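Local coordinates for probable glycosidase crf1 (Neosartorya fumigata, PDB 6IBU), which cleaves chitin and transfers it to 1,6-beta-glucan or to other chitin chains, cross-linking the polysaccharides of the fungal cell wall and septa, at residues 99-104 / 151-156; 106-111 / 134-139; 111-116 / 126-131; 181-186 / 214-219. All blocks are in the same frame, centred on the assembly; numbering follows the deposited sequence.

Contact 1 of 4, residues 99-104 / 151-156; sequences VDWEVL and VTWSID
Trp101 and Trp153 meet in the core of the beta-sandwich of the glycoside hydrolase family 16 domain, one tryptophan coming from each of the two facing sheets. Strand 99-104 and strand 151-155 run in nearly the same direction, their axes 9.4 Å apart at the closest and 23° off parallel, a separation filled by side chains. The two indoles form a T-shaped pair: the edge of Trp153 is turned toward the face of Trp101, with the six-membered ring of Trp101 and the five-membered ring of Trp153 4.7 Å apart between centroids and their planes at 87°. CD1 of Trp153 is the atom that lies over that face. With CG beside the backbone N, Trp101 extends its benzo ring across to the other strand, where CH2 packs on Ile155 CG1 at 3.5 Å and CZ2 comes to 3.3 Å from Ser154 O. Tyr142 adds a further edge-to-face partner to Trp101, and Arg161 makes a cation-pi contact with Trp153. Val99 packs beside the indole of Trp153: its CG1 touches Trp153 CZ2 at 3.6 Å and also meets Val151 CG1, the two valines reaching toward each other tip to tip. Strand 99-104 turns Trp101 to the core and Glu102, which binds chitin and is the likely proton donor, to the opposite face. The single hydrogen bond between the segments runs from Trp153 NE1 to Asp100 O, 3.2 Å long with an N-H...O angle of 156°, the nitrogen standing above the carbonyl plane.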
loop_
_atom_site.group_PDB
_atom_site.type_symbol
_atom_site.label_atom_id
_atom_site.label_comp_id
_atom_site.label_asym_id
_atom_site.label_seq_id
_atom_site.Cartn_x
_atom_site.Cartn_y
_atom_site.Cartn_z
ATOM N N VAL A 99 -4.892 -3.945 1.465
ATOM C CA VAL A 99 -4.581 -3.408 2.811
ATOM C C VAL A 99 -3.724 -2.171 2.572
ATOM O O VAL A 99 -2.779 -2.255 1.764
ATOM C CB VAL A 99 -3.845 -4.453 3.664
ATOM C CG1 VAL A 99 -3.428 -3.870 4.994
ATOM C CG2 VAL A 99 -4.689 -5.700 3.852
ATOM N N ASP A 100 -4.013 -1.072 3.252
ATOM C CA ASP A 100 -3.236 0.151 2.995
ATOM C C ASP A 100 -3.130 1.038 4.231
ATOM O O ASP A 100 -3.901 0.868 5.219
ATOM C CB ASP A 100 -3.763 0.906 1.780
ATOM C CG ASP A 100 -5.100 1.565 1.984
ATOM O OD1 ASP A 100 -5.148 2.558 2.717
ATOM O OD2 ASP A 100 -6.095 1.108 1.356
ATOM N N TRP A 101 -2.128 1.911 4.141
ATOM C CA TRP A 101 -1.922 3.115 4.972
ATOM C C TRP A 101 -2.155 4.328 4.076
ATOM O O TRP A 101 -1.733 4.281 2.922
ATOM C CB TRP A 101 -0.498 3.131 5.535
ATOM C CG TRP A 101 -0.048 1.986 6.387
ATOM C CD1 TRP A 101 0.692 0.910 6.005
ATOM C CD2 TRP A 101 -0.170 1.885 7.816
ATOM N NE1 TRP A 101 0.990 0.116 7.077
ATOM C CE2 TRP A 101 0.486 0.698 8.212
ATOM C CE3 TRP A 101 -0.799 2.658 8.791
ATOM C CZ2 TRP A 101 0.538 0.287 9.548
ATOM C CZ3 TRP A 101 -0.748 2.258 10.106
ATOM C CH2 TRP A 101 -0.076 1.094 10.477
ATOM N N GLU A 102 -2.842 5.359 4.561
ATOM C CA GLU A 102 -2.935 6.659 3.849
ATOM C C GLU A 102 -2.551 7.764 4.827
ATOM O O GLU A 102 -3.177 7.852 5.864
ATOM C CB GLU A 102 -4.342 6.911 3.313
ATOM C CG GLU A 102 -4.898 5.783 2.461
ATOM C CD GLU A 102 -4.179 5.600 1.134
ATOM O OE1 GLU A 102 -3.812 6.600 0.505
ATOM O OE2 GLU A 102 -3.957 4.450 0.745
ATOM N N VAL A 103 -1.556 8.581 4.513
ATOM C CA VAL A 103 -1.326 9.846 5.258
ATOM C C VAL A 103 -1.851 11.012 4.408
ATOM O O VAL A 103 -1.710 10.989 3.188
ATOM C CB VAL A 103 0.155 10.019 5.647
ATOM C CG1 VAL A 103 0.380 11.327 6.372
ATOM C CG2 VAL A 103 0.644 8.866 6.504
ATOM N N LEU A 104 -2.464 11.998 5.054
ATOM C CA LEU A 104 -2.934 13.237 4.387
ATOM C C LEU A 104 -1.991 14.348 4.822
ATOM O O LEU A 104 -1.697 14.410 6.028
ATOM C CB LEU A 104 -4.377 13.502 4.799
ATOM C CG LEU A 104 -5.327 12.339 4.515
ATOM C CD1 LEU A 104 -6.701 12.667 5.047
ATOM C CD2 LEU A 104 -5.398 12.001 3.023
ATOM N N VAL A 151 -5.202 -9.499 9.811
ATOM C CA VAL A 151 -4.312 -8.399 9.373
ATOM C C VAL A 151 -4.061 -7.494 10.578
ATOM O O VAL A 151 -5.017 -7.044 11.204
ATOM C CB VAL A 151 -4.944 -7.623 8.213
ATOM C CG1 VAL A 151 -4.179 -6.337 7.930
ATOM C CG2 VAL A 151 -5.037 -8.503 6.980
ATOM N N THR A 152 -2.803 -7.215 10.877
ATOM C CA THR A 152 -2.430 -6.334 11.996
ATOM C C THR A 152 -1.664 -5.158 11.425
ATOM O O THR A 152 -0.734 -5.393 10.666
ATOM C CB THR A 152 -1.644 -7.092 13.063
ATOM O OG1 THR A 152 -2.437 -8.215 13.443
ATOM C CG2 THR A 152 -1.336 -6.215 14.254
ATOM N N TRP A 153 -2.080 -3.949 11.756
ATOM C CA TRP A 153 -1.335 -2.709 11.429
ATOM C C TRP A 153 -0.526 -2.333 12.661
ATOM O O TRP A 153 -1.096 -2.324 13.738
ATOM C CB TRP A 153 -2.282 -1.555 11.079
ATOM C CG TRP A 153 -2.998 -1.621 9.766
ATOM C CD1 TRP A 153 -2.717 -0.898 8.646
ATOM C CD2 TRP A 153 -4.184 -2.376 9.466
ATOM N NE1 TRP A 153 -3.641 -1.169 7.668
ATOM C CE2 TRP A 153 -4.546 -2.072 8.140
ATOM C CE3 TRP A 153 -4.949 -3.306 10.171
ATOM C CZ2 TRP A 153 -5.648 -2.650 7.517
ATOM C CZ3 TRP A 153 -6.054 -3.860 9.564
ATOM C CH2 TRP A 153 -6.393 -3.536 8.249
ATOM N N SER A 154 0.736 -1.995 12.490
ATOM C CA SER A 154 1.619 -1.509 13.577
ATOM C C SER A 154 2.368 -0.257 13.136
ATOM O O SER A 154 2.742 -0.164 11.956
ATOM C CB SER A 154 2.588 -2.561 13.974
ATOM O OG SER A 154 1.921 -3.493 14.795
ATOM N N ILE A 155 2.601 0.647 14.084
ATOM C CA ILE A 155 3.444 1.859 13.863
ATOM C C ILE A 155 4.525 1.853 14.932
ATOM O O ILE A 155 4.162 1.855 16.128
ATOM C CB ILE A 155 2.597 3.143 13.908
ATOM C CG1 ILE A 155 1.450 3.074 12.897
ATOM C CG2 ILE A 155 3.510 4.342 13.717
ATOM C CD1 ILE A 155 0.600 4.318 12.829
ATOM N N ASP A 156 5.791 1.812 14.517
ATOM C CA ASP A 156 6.944 1.847 15.450
ATOM C C ASP A 156 6.793 0.726 16.473
ATOM O O ASP A 156 7.083 0.950 17.643
ATOM C CB ASP A 156 7.044 3.229 16.093
ATOM C CG ASP A 156 7.169 4.348 15.070
ATOM O OD1 ASP A 156 7.599 4.061 13.919
ATOM O OD2 ASP A 156 6.820 5.506 15.434
#

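Contact 2 of 4, residues 106-111 / 134-139; sequences GDTTQV and TPQETF
Thr108 and Thr134 bring the two backbones to a CA-CA distance of 4.8 Å, where the chain leading into strand 110-116 passes an irregular segment that precedes strand 140-146. Thr108 O faces the start of the second segment, with Thr134 CA 3.3 Å from it in a CA-H...O contact and Pro135 CD at 3.4 Å. Within 134-139 the chain turns back on itself through the bond from Glu137 N to Thr134 O. The side chain of Gln136, bent at chi2 (79°), folds its amide against the other segment: NE2 donates to Asp107 O at 2.9 Å, the acceptor lying close to the amide plane while the nitrogen stands well above the carbonyl plane. This joins two connections at one end of the GH16 beta-sandwich, and a weak bond from the same NE2 to Leu104 O ties in the end of strand 98-105. OE1 of Gln136 rests 3.3 Å from Thr108 CA, the two side chains crossing at about a right angle. Pro135 points its ring at the first segment, CG lying 3.7 Å from Gln110 O and CB 4.2 Å from Val111 CG1. Within 106-111, Asp107 OD1 accepts a hydrogen bond from Thr109 OG1 at 3.1 Å.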
loop_
_atom_site.group_PDB
_atom_site.type_symbol
_atom_site.label_atom_id
_atom_site.label_comp_id
_atom_site.label_asym_id
_atom_site.label_seq_id
_atom_site.Cartn_x
_atom_site.Cartn_y
_atom_site.Cartn_z
ATOM N N GLY A 106 -2.178 17.578 5.304
ATOM C CA GLY A 106 -2.604 18.620 6.260
ATOM C C GLY A 106 -3.055 18.040 7.581
ATOM O O GLY A 106 -3.332 18.826 8.517
ATOM N N ASP A 107 -3.163 16.713 7.690
ATOM C CA ASP A 107 -3.571 16.042 8.951
ATOM C C ASP A 107 -2.291 15.538 9.625
ATOM O O ASP A 107 -1.808 14.469 9.237
ATOM C CB ASP A 107 -4.614 14.960 8.677
ATOM C CG ASP A 107 -5.047 14.173 9.902
ATOM O OD1 ASP A 107 -4.439 14.368 10.981
ATOM O OD2 ASP A 107 -6.010 13.398 9.785
ATOM N N THR A 108 -1.752 16.292 10.586
ATOM C CA THR A 108 -0.395 16.072 11.138
ATOM C C THR A 108 -0.429 15.161 12.363
ATOM O O THR A 108 0.589 15.115 13.053
ATOM C CB THR A 108 0.249 17.401 11.504
ATOM O OG1 THR A 108 -0.598 17.955 12.511
ATOM C CG2 THR A 108 0.354 18.326 10.318
ATOM N N THR A 109 -1.548 14.499 12.654
ATOM C CA THR A 109 -1.768 13.810 13.950
ATOM C C THR A 109 -2.271 12.387 13.735
ATOM O O THR A 109 -2.458 11.694 14.742
ATOM C CB THR A 109 -2.793 14.542 14.817
ATOM O OG1 THR A 109 -3.956 14.811 14.023
ATOM C CG2 THR A 109 -2.210 15.801 15.416
ATOM N N GLN A 110 -2.549 11.991 12.497
ATOM C CA GLN A 110 -3.131 10.661 12.224
ATOM C C GLN A 110 -2.569 10.071 10.923
ATOM O O GLN A 110 -1.967 10.801 10.091
ATOM C CB GLN A 110 -4.646 10.716 12.116
ATOM C CG GLN A 110 -5.341 11.644 13.103
ATOM C CD GLN A 110 -6.819 11.725 12.770
ATOM O OE1 GLN A 110 -7.668 11.210 13.485
ATOM N NE2 GLN A 110 -7.138 12.311 11.631
ATOM N N VAL A 111 -2.754 8.762 10.794
ATOM C CA VAL A 111 -2.681 8.009 9.514
ATOM C C VAL A 111 -3.984 7.223 9.415
ATOM O O VAL A 111 -4.534 6.839 10.446
ATOM C CB VAL A 111 -1.451 7.086 9.442
ATOM C CG1 VAL A 111 -0.166 7.887 9.421
ATOM C CG2 VAL A 111 -1.425 6.087 10.586
ATOM N N THR A 134 3.258 13.657 13.965
ATOM C CA THR A 134 3.803 14.409 12.813
ATOM C C THR A 134 4.335 13.460 11.738
ATOM O O THR A 134 5.527 13.492 11.442
ATOM C CB THR A 134 4.871 15.412 13.285
ATOM O OG1 THR A 134 5.973 14.701 13.868
ATOM C CG2 THR A 134 4.325 16.438 14.258
ATOM N N PRO A 135 3.470 12.679 11.051
ATOM C CA PRO A 135 3.932 11.759 10.017
ATOM C C PRO A 135 4.606 12.446 8.821
ATOM O O PRO A 135 5.398 11.809 8.198
ATOM C CB PRO A 135 2.671 11.013 9.574
ATOM C CG PRO A 135 1.526 11.879 10.003
ATOM C CD PRO A 135 2.009 12.649 11.220
ATOM N N GLN A 136 4.356 13.731 8.586
ATOM C CA GLN A 136 4.998 14.521 7.500
ATOM C C GLN A 136 6.377 15.024 7.955
ATOM O O GLN A 136 7.114 15.456 7.118
ATOM C CB GLN A 136 4.147 15.735 7.125
ATOM C CG GLN A 136 2.703 15.411 6.808
ATOM C CD GLN A 136 1.778 15.177 7.982
ATOM O OE1 GLN A 136 2.139 15.373 9.136
ATOM N NE2 GLN A 136 0.573 14.715 7.678
ATOM N N GLU A 137 6.722 14.991 9.232
ATOM C CA GLU A 137 7.941 15.697 9.685
ATOM C C GLU A 137 8.968 14.710 10.199
ATOM O O GLU A 137 10.117 15.064 10.388
ATOM C CB GLU A 137 7.575 16.761 10.718
ATOM C CG GLU A 137 8.071 18.161 10.343
ATOM C CD GLU A 137 7.039 19.260 10.059
ATOM O OE1 GLU A 137 5.809 18.981 10.134
ATOM O OE2 GLU A 137 7.473 20.419 9.780
ATOM N N THR A 138 8.590 13.474 10.309
ATOM C CA THR A 138 9.529 12.499 10.884
ATOM C C THR A 138 9.283 11.151 10.224
ATOM O O THR A 138 8.195 10.980 9.773
ATOM C CB THR A 138 9.238 12.346 12.365
ATOM O OG1 THR A 138 10.244 11.534 12.961
ATOM C CG2 THR A 138 7.905 11.683 12.569
ATOM N N PHE A 139 10.231 10.218 10.162
ATOM C CA PHE A 139 10.031 8.829 9.648
ATOM C C PHE A 139 9.324 8.001 10.717
ATOM O O PHE A 139 9.561 8.225 11.901
ATOM C CB PHE A 139 11.374 8.214 9.269
ATOM C CG PHE A 139 11.841 8.722 7.936
ATOM C CD1 PHE A 139 11.405 8.099 6.785
ATOM C CD2 PHE A 139 12.639 9.852 7.834
ATOM C CE1 PHE A 139 11.810 8.553 5.545
ATOM C CE2 PHE A 139 13.047 10.306 6.589
ATOM C CZ PHE A 139 12.636 9.655 5.448
#

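Contact 3 of 4, residues 111-116 / 126-131; sequences VQTNYF and RGTYVP
Val111 and Val130 form a hydrogen-bonded antiparallel pair in the hairpin of strands 110-116 and 128-131, with Val111 N to Val130 O at 3.0 Å and Val130 N to Val111 O at 2.9 Å. Thr113 and Thr128 repeat the pattern, and Thr128 O is gripped twice: by Thr113 N at 2.7 Å and by Thr113 OG1 at 2.9 Å. The hydroxyl gets there because OG1 sits between the backbone N and the carbonyl carbon (chi1 60°). Weaker CA-H...O contacts continue the pairing ahead of strand 128-131, Gly127 CA lying 3.3 Å from Thr113 O. Among the side chains, Gln112 and Tyr129 share one face of the sheet, where Gln112 CG stands over the centre of the Tyr129 ring, 3.8 Å from its centroid, in a CH-pi contact. On the opposite face Val111 meets Val130 through their CG2 methyls. Arg126 CB lies over one face of the Tyr115 ring, and NH1 donates to Thr123 O; the guanidinium is modelled doubtfully close to Phe116. Strand 128-131 is an edge strand of its seven-stranded sheet; strand 98-105 flanks 110-116 on the other side. Val111, Thr113 and Val130 face the second sheet, touching Ile155 or Trp153 of strand 150-155, whereas Gln112 and Phe116 lie on the side of Glu102 and Glu98.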
loop_
_atom_site.group_PDB
_atom_site.type_symbol
_atom_site.label_atom_id
_atom_site.label_comp_id
_atom_site.label_asym_id
_atom_site.label_seq_id
_atom_site.Cartn_x
_atom_site.Cartn_y
_atom_site.Cartn_z
ATOM N N VAL A 111 -2.754 8.762 10.794
ATOM C CA VAL A 111 -2.681 8.009 9.514
ATOM C C VAL A 111 -3.984 7.223 9.415
ATOM O O VAL A 111 -4.534 6.839 10.446
ATOM C CB VAL A 111 -1.451 7.086 9.442
ATOM C CG1 VAL A 111 -0.166 7.887 9.421
ATOM C CG2 VAL A 111 -1.425 6.087 10.586
ATOM N N GLN A 112 -4.468 7.007 8.207
ATOM C CA GLN A 112 -5.685 6.187 8.024
ATOM C C GLN A 112 -5.256 4.753 7.715
ATOM O O GLN A 112 -4.286 4.563 6.997
ATOM C CB GLN A 112 -6.602 6.778 6.961
ATOM C CG GLN A 112 -7.990 6.170 7.061
ATOM C CD GLN A 112 -8.883 6.501 5.900
ATOM O OE1 GLN A 112 -10.067 6.760 6.088
ATOM N NE2 GLN A 112 -8.330 6.496 4.701
ATOM N N THR A 113 -5.936 3.786 8.303
ATOM C CA THR A 113 -5.769 2.361 7.949
ATOM C C THR A 113 -6.964 1.958 7.110
ATOM O O THR A 113 -8.036 2.498 7.282
ATOM C CB THR A 113 -5.595 1.449 9.167
ATOM O OG1 THR A 113 -6.736 1.549 10.019
ATOM C CG2 THR A 113 -4.315 1.715 9.937
ATOM N N ASN A 114 -6.779 1.028 6.213
ATOM C CA ASN A 114 -7.892 0.627 5.336
ATOM C C ASN A 114 -7.686 -0.766 4.768
ATOM O O ASN A 114 -6.551 -1.236 4.691
ATOM C CB ASN A 114 -8.020 1.595 4.179
ATOM C CG ASN A 114 -9.426 2.114 4.091
ATOM O OD1 ASN A 114 -10.363 1.362 3.848
ATOM N ND2 ASN A 114 -9.567 3.400 4.354
ATOM N N TYR A 115 -8.770 -1.381 4.346
ATOM C CA TYR A 115 -8.705 -2.656 3.609
ATOM C C TYR A 115 -9.949 -2.742 2.736
ATOM O O TYR A 115 -10.947 -2.074 3.040
ATOM C CB TYR A 115 -8.564 -3.826 4.578
ATOM C CG TYR A 115 -9.870 -4.296 5.157
ATOM C CD1 TYR A 115 -10.428 -3.680 6.262
ATOM C CD2 TYR A 115 -10.560 -5.329 4.557
ATOM C CE1 TYR A 115 -11.638 -4.105 6.775
ATOM C CE2 TYR A 115 -11.765 -5.782 5.064
ATOM C CZ TYR A 115 -12.295 -5.169 6.179
ATOM O OH TYR A 115 -13.482 -5.594 6.667
ATOM N N PHE A 116 -9.824 -3.509 1.658
ATOM C CA PHE A 116 -10.915 -3.949 0.759
ATOM C C PHE A 116 -10.760 -5.458 0.598
ATOM O O PHE A 116 -9.623 -5.952 0.561
ATOM C CB PHE A 116 -10.834 -3.237 -0.594
ATOM C CG PHE A 116 -10.966 -1.744 -0.460
ATOM C CD1 PHE A 116 -12.219 -1.165 -0.354
ATOM C CD2 PHE A 116 -9.850 -0.926 -0.351
ATOM C CE1 PHE A 116 -12.355 0.213 -0.254
ATOM C CE2 PHE A 116 -9.989 0.443 -0.176
ATOM C CZ PHE A 116 -11.240 1.013 -0.137
ATOM N N ARG A 126 -14.192 -0.214 6.639
ATOM C CA ARG A 126 -12.856 -0.628 6.163
ATOM C C ARG A 126 -11.805 0.343 6.708
ATOM O O ARG A 126 -10.699 -0.106 6.914
ATOM C CB ARG A 126 -12.882 -0.663 4.633
ATOM C CG ARG A 126 -14.007 -1.527 4.071
ATOM C CD ARG A 126 -14.140 -1.471 2.561
ATOM N NE ARG A 126 -14.925 -0.325 2.100
ATOM C CZ ARG A 126 -14.439 0.906 1.900
ATOM N NH1 ARG A 126 -15.233 1.883 1.493
ATOM N NH2 ARG A 126 -13.153 1.157 2.081
ATOM N N GLY A 127 -12.189 1.597 6.978
ATOM C CA GLY A 127 -11.292 2.718 7.323
ATOM C C GLY A 127 -11.312 3.049 8.809
ATOM O O GLY A 127 -12.400 3.161 9.393
ATOM N N THR A 128 -10.134 3.218 9.397
ATOM C CA THR A 128 -9.900 3.607 10.804
ATOM C C THR A 128 -8.742 4.605 10.830
ATOM O O THR A 128 -7.693 4.298 10.273
ATOM C CB THR A 128 -9.543 2.373 11.637
ATOM O OG1 THR A 128 -10.706 1.555 11.753
ATOM C CG2 THR A 128 -9.014 2.715 13.014
ATOM N N TYR A 129 -8.902 5.740 11.497
ATOM C CA TYR A 129 -7.783 6.679 11.748
ATOM C C TYR A 129 -7.077 6.269 13.034
ATOM O O TYR A 129 -7.755 5.894 13.984
ATOM C CB TYR A 129 -8.281 8.118 11.814
ATOM C CG TYR A 129 -8.762 8.623 10.485
ATOM C CD1 TYR A 129 -10.066 8.391 10.083
ATOM C CD2 TYR A 129 -7.913 9.284 9.611
ATOM C CE1 TYR A 129 -10.538 8.853 8.870
ATOM C CE2 TYR A 129 -8.366 9.751 8.393
ATOM C CZ TYR A 129 -9.683 9.538 8.027
ATOM O OH TYR A 129 -10.152 9.987 6.829
ATOM N N VAL A 130 -5.751 6.366 13.062
ATOM C CA VAL A 130 -4.961 6.077 14.292
ATOM C C VAL A 130 -4.042 7.260 14.530
ATOM O O VAL A 130 -3.499 7.799 13.586
ATOM C CB VAL A 130 -4.199 4.743 14.165
ATOM C CG1 VAL A 130 -5.133 3.636 13.738
ATOM C CG2 VAL A 130 -3.027 4.799 13.196
ATOM N N PRO A 131 -3.815 7.676 15.785
ATOM C CA PRO A 131 -2.930 8.801 16.077
ATOM C C PRO A 131 -1.476 8.440 15.750
ATOM O O PRO A 131 -1.074 7.376 16.041
ATOM C CB PRO A 131 -3.091 9.050 17.593
ATOM C CG PRO A 131 -4.281 8.182 18.023
ATOM C CD PRO A 131 -4.329 7.052 17.014
#

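Contact 4 of 4, residues 181-186 / 214-219; sequences LRLGSW and MYVKSV
Met214 reaches from strand 214-219 to Gly184 and Ser185 on strand 181-186. Its CB lies 4.1 Å from Ser185 CB; beyond CG the chain is extended (chi2 -171°), which carries SD to 3.3 Å from Gly184 O. The methyl CE ends 3.8 Å from Gly184 N and 4.3 Å from Leu183 CB, lying alongside the strand. The gap it spans is the interior of the GH16 beta-sandwich: the two strands belong to facing sheets and run nearly antiparallel, 160° between their directions, with axes 7.9 Å apart at the closest and no hydrogen bond between them. Further along, Leu183 CD1 rests against two valines, 3.8 Å from Val216 CG1 and 3.9 Å from Val219 CG2. Leu181 and Val219 meet tip to tip through CD2 and CG1 at 3.6 Å. Phe51 of strand 48-53 also packs against Leu183 and Val216. On strand 181-186 the alternation of side chains puts Leu181, Leu183 and Ser185 inside, while Arg182 and Trp186, both of which bind chitin, leave from the other face. There Arg182 is paired in salt bridges with Asp63 and Glu92, and Trp186 NE1 is hydrogen-bonded to Ser88 OG.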
loop_
_atom_site.group_PDB
_atom_site.type_symbol
_atom_site.label_atom_id
_atom_site.label_comp_id
_atom_site.label_asym_id
_atom_site.label_seq_id
_atom_site.Cartn_x
_atom_site.Cartn_y
_atom_site.Cartn_z
ATOM N N LEU A 181 3.326 -4.822 -3.239
ATOM C CA LEU A 181 3.442 -3.581 -2.453
ATOM C C LEU A 181 3.527 -2.411 -3.433
ATOM O O LEU A 181 4.356 -2.453 -4.337
ATOM C CB LEU A 181 4.674 -3.730 -1.559
ATOM C CG LEU A 181 5.054 -2.527 -0.710
ATOM C CD1 LEU A 181 3.940 -2.142 0.258
ATOM C CD2 LEU A 181 6.346 -2.837 0.031
ATOM N N ARG A 182 2.657 -1.417 -3.275
ATOM C CA ARG A 182 2.664 -0.172 -4.084
ATOM C C ARG A 182 3.015 0.976 -3.135
ATOM O O ARG A 182 2.432 1.059 -2.039
ATOM C CB ARG A 182 1.316 0.041 -4.780
ATOM C CG ARG A 182 0.673 -1.268 -5.238
ATOM C CD ARG A 182 -0.380 -1.202 -6.340
ATOM N NE ARG A 182 -0.044 -0.202 -7.348
ATOM C CZ ARG A 182 -0.921 0.437 -8.109
ATOM N NH1 ARG A 182 -2.215 0.182 -7.996
ATOM N NH2 ARG A 182 -0.498 1.340 -8.975
ATOM N N LEU A 183 3.976 1.809 -3.488
ATOM C CA LEU A 183 4.272 3.027 -2.703
ATOM C C LEU A 183 4.028 4.216 -3.615
ATOM O O LEU A 183 4.467 4.172 -4.769
ATOM C CB LEU A 183 5.720 2.993 -2.235
ATOM C CG LEU A 183 6.064 1.840 -1.311
ATOM C CD1 LEU A 183 7.565 1.731 -1.141
ATOM C CD2 LEU A 183 5.373 2.032 0.029
ATOM N N GLY A 184 3.419 5.268 -3.087
ATOM C CA GLY A 184 3.210 6.466 -3.910
ATOM C C GLY A 184 2.606 7.621 -3.159
ATOM O O GLY A 184 2.019 7.436 -2.086
ATOM N N SER A 185 2.726 8.785 -3.770
ATOM C CA SER A 185 2.075 10.036 -3.332
ATOM C C SER A 185 1.273 10.543 -4.515
ATOM O O SER A 185 1.619 10.207 -5.634
ATOM C CB SER A 185 3.081 11.037 -2.847
ATOM O OG SER A 185 3.951 11.408 -3.916
ATOM N N TRP A 186 0.229 11.306 -4.235
ATOM C CA TRP A 186 -0.698 11.841 -5.251
ATOM C C TRP A 186 -1.564 12.922 -4.613
ATOM O O TRP A 186 -1.642 12.978 -3.392
ATOM C CB TRP A 186 -1.557 10.718 -5.819
ATOM C CG TRP A 186 -2.254 9.890 -4.792
ATOM C CD1 TRP A 186 -1.686 8.949 -3.985
ATOM C CD2 TRP A 186 -3.662 9.864 -4.515
ATOM N NE1 TRP A 186 -2.641 8.354 -3.212
ATOM C CE2 TRP A 186 -3.862 8.880 -3.522
ATOM C CE3 TRP A 186 -4.774 10.548 -5.023
ATOM C CZ2 TRP A 186 -5.118 8.590 -3.003
ATOM C CZ3 TRP A 186 -6.019 10.267 -4.508
ATOM C CH2 TRP A 186 -6.186 9.294 -3.518
ATOM N N MET A 214 6.945 12.777 -0.292
ATOM C CA MET A 214 6.937 11.610 0.628
ATOM C C MET A 214 8.288 10.903 0.457
ATOM O O MET A 214 8.786 10.836 -0.669
ATOM C CB MET A 214 5.751 10.700 0.280
ATOM C CG MET A 214 5.962 9.207 0.519
ATOM S SD MET A 214 4.570 8.249 -0.203
ATOM C CE MET A 214 5.193 6.591 0.017
ATOM N N TYR A 215 8.884 10.440 1.539
ATOM C CA TYR A 215 10.170 9.695 1.491
ATOM C C TYR A 215 9.977 8.291 2.045
ATOM O O TYR A 215 9.438 8.127 3.142
ATOM C CB TYR A 215 11.251 10.413 2.295
ATOM C CG TYR A 215 11.583 11.784 1.772
ATOM C CD1 TYR A 215 10.868 12.892 2.197
ATOM C CD2 TYR A 215 12.648 11.983 0.895
ATOM C CE1 TYR A 215 11.180 14.165 1.747
ATOM C CE2 TYR A 215 12.977 13.252 0.439
ATOM C CZ TYR A 215 12.236 14.343 0.871
ATOM O OH TYR A 215 12.508 15.600 0.431
ATOM N N VAL A 216 10.458 7.308 1.307
ATOM C CA VAL A 216 10.530 5.901 1.796
ATOM C C VAL A 216 12.005 5.522 1.900
ATOM O O VAL A 216 12.662 5.447 0.878
ATOM C CB VAL A 216 9.731 4.958 0.877
ATOM C CG1 VAL A 216 10.000 3.502 1.243
ATOM C CG2 VAL A 216 8.239 5.287 0.924
ATOM N N LYS A 217 12.532 5.316 3.093
ATOM C CA LYS A 217 13.977 5.004 3.164
ATOM C C LYS A 217 14.194 3.495 3.134
ATOM O O LYS A 217 15.236 3.106 2.603
ATOM C CB LYS A 217 14.764 5.782 4.219
ATOM C CG LYS A 217 14.300 5.787 5.650
ATOM C CD LYS A 217 14.935 6.975 6.381
ATOM C CE LYS A 217 15.599 6.601 7.700
ATOM N NZ LYS A 217 16.679 7.552 8.062
ATOM N N SER A 218 13.255 2.664 3.567
ATOM C CA SER A 218 13.466 1.196 3.519
ATOM C C SER A 218 12.158 0.417 3.414
ATOM O O SER A 218 11.089 0.932 3.812
ATOM C CB SER A 218 14.320 0.712 4.675
ATOM O OG SER A 218 13.594 0.676 5.888
ATOM N N VAL A 219 12.279 -0.791 2.862
ATOM C CA VAL A 219 11.174 -1.775 2.746
ATOM C C VAL A 219 11.671 -3.142 3.208
ATOM O O VAL A 219 12.724 -3.570 2.750
ATOM C CB VAL A 219 10.628 -1.808 1.319
ATOM C CG1 VAL A 219 9.762 -3.031 1.071
ATOM C CG2 VAL A 219 9.865 -0.533 1.034
#

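All four contacts belong to one beta-sandwich, and strands 98-105, 110-116, 128-131 and 179-187 are all in its seven-stranded sheet. Contacts 1 and 4 cross from that sheet to the eight-stranded one, at strands 150-155 and 212-223, with centres about 13 Å apart. Contact 3 lies within the first sheet, about 7 Å from contact 1, centre to centre. Contact 2 joins connections at one end and shares Val111 with contact 3. Along the chain, contact 3 nests inside contact 2 and contact 2 inside contact 1; contact 4 follows. Contacts 1 and 4 thus pack the core behind the chitin-binding residues Glu102, Arg182 and Trp186.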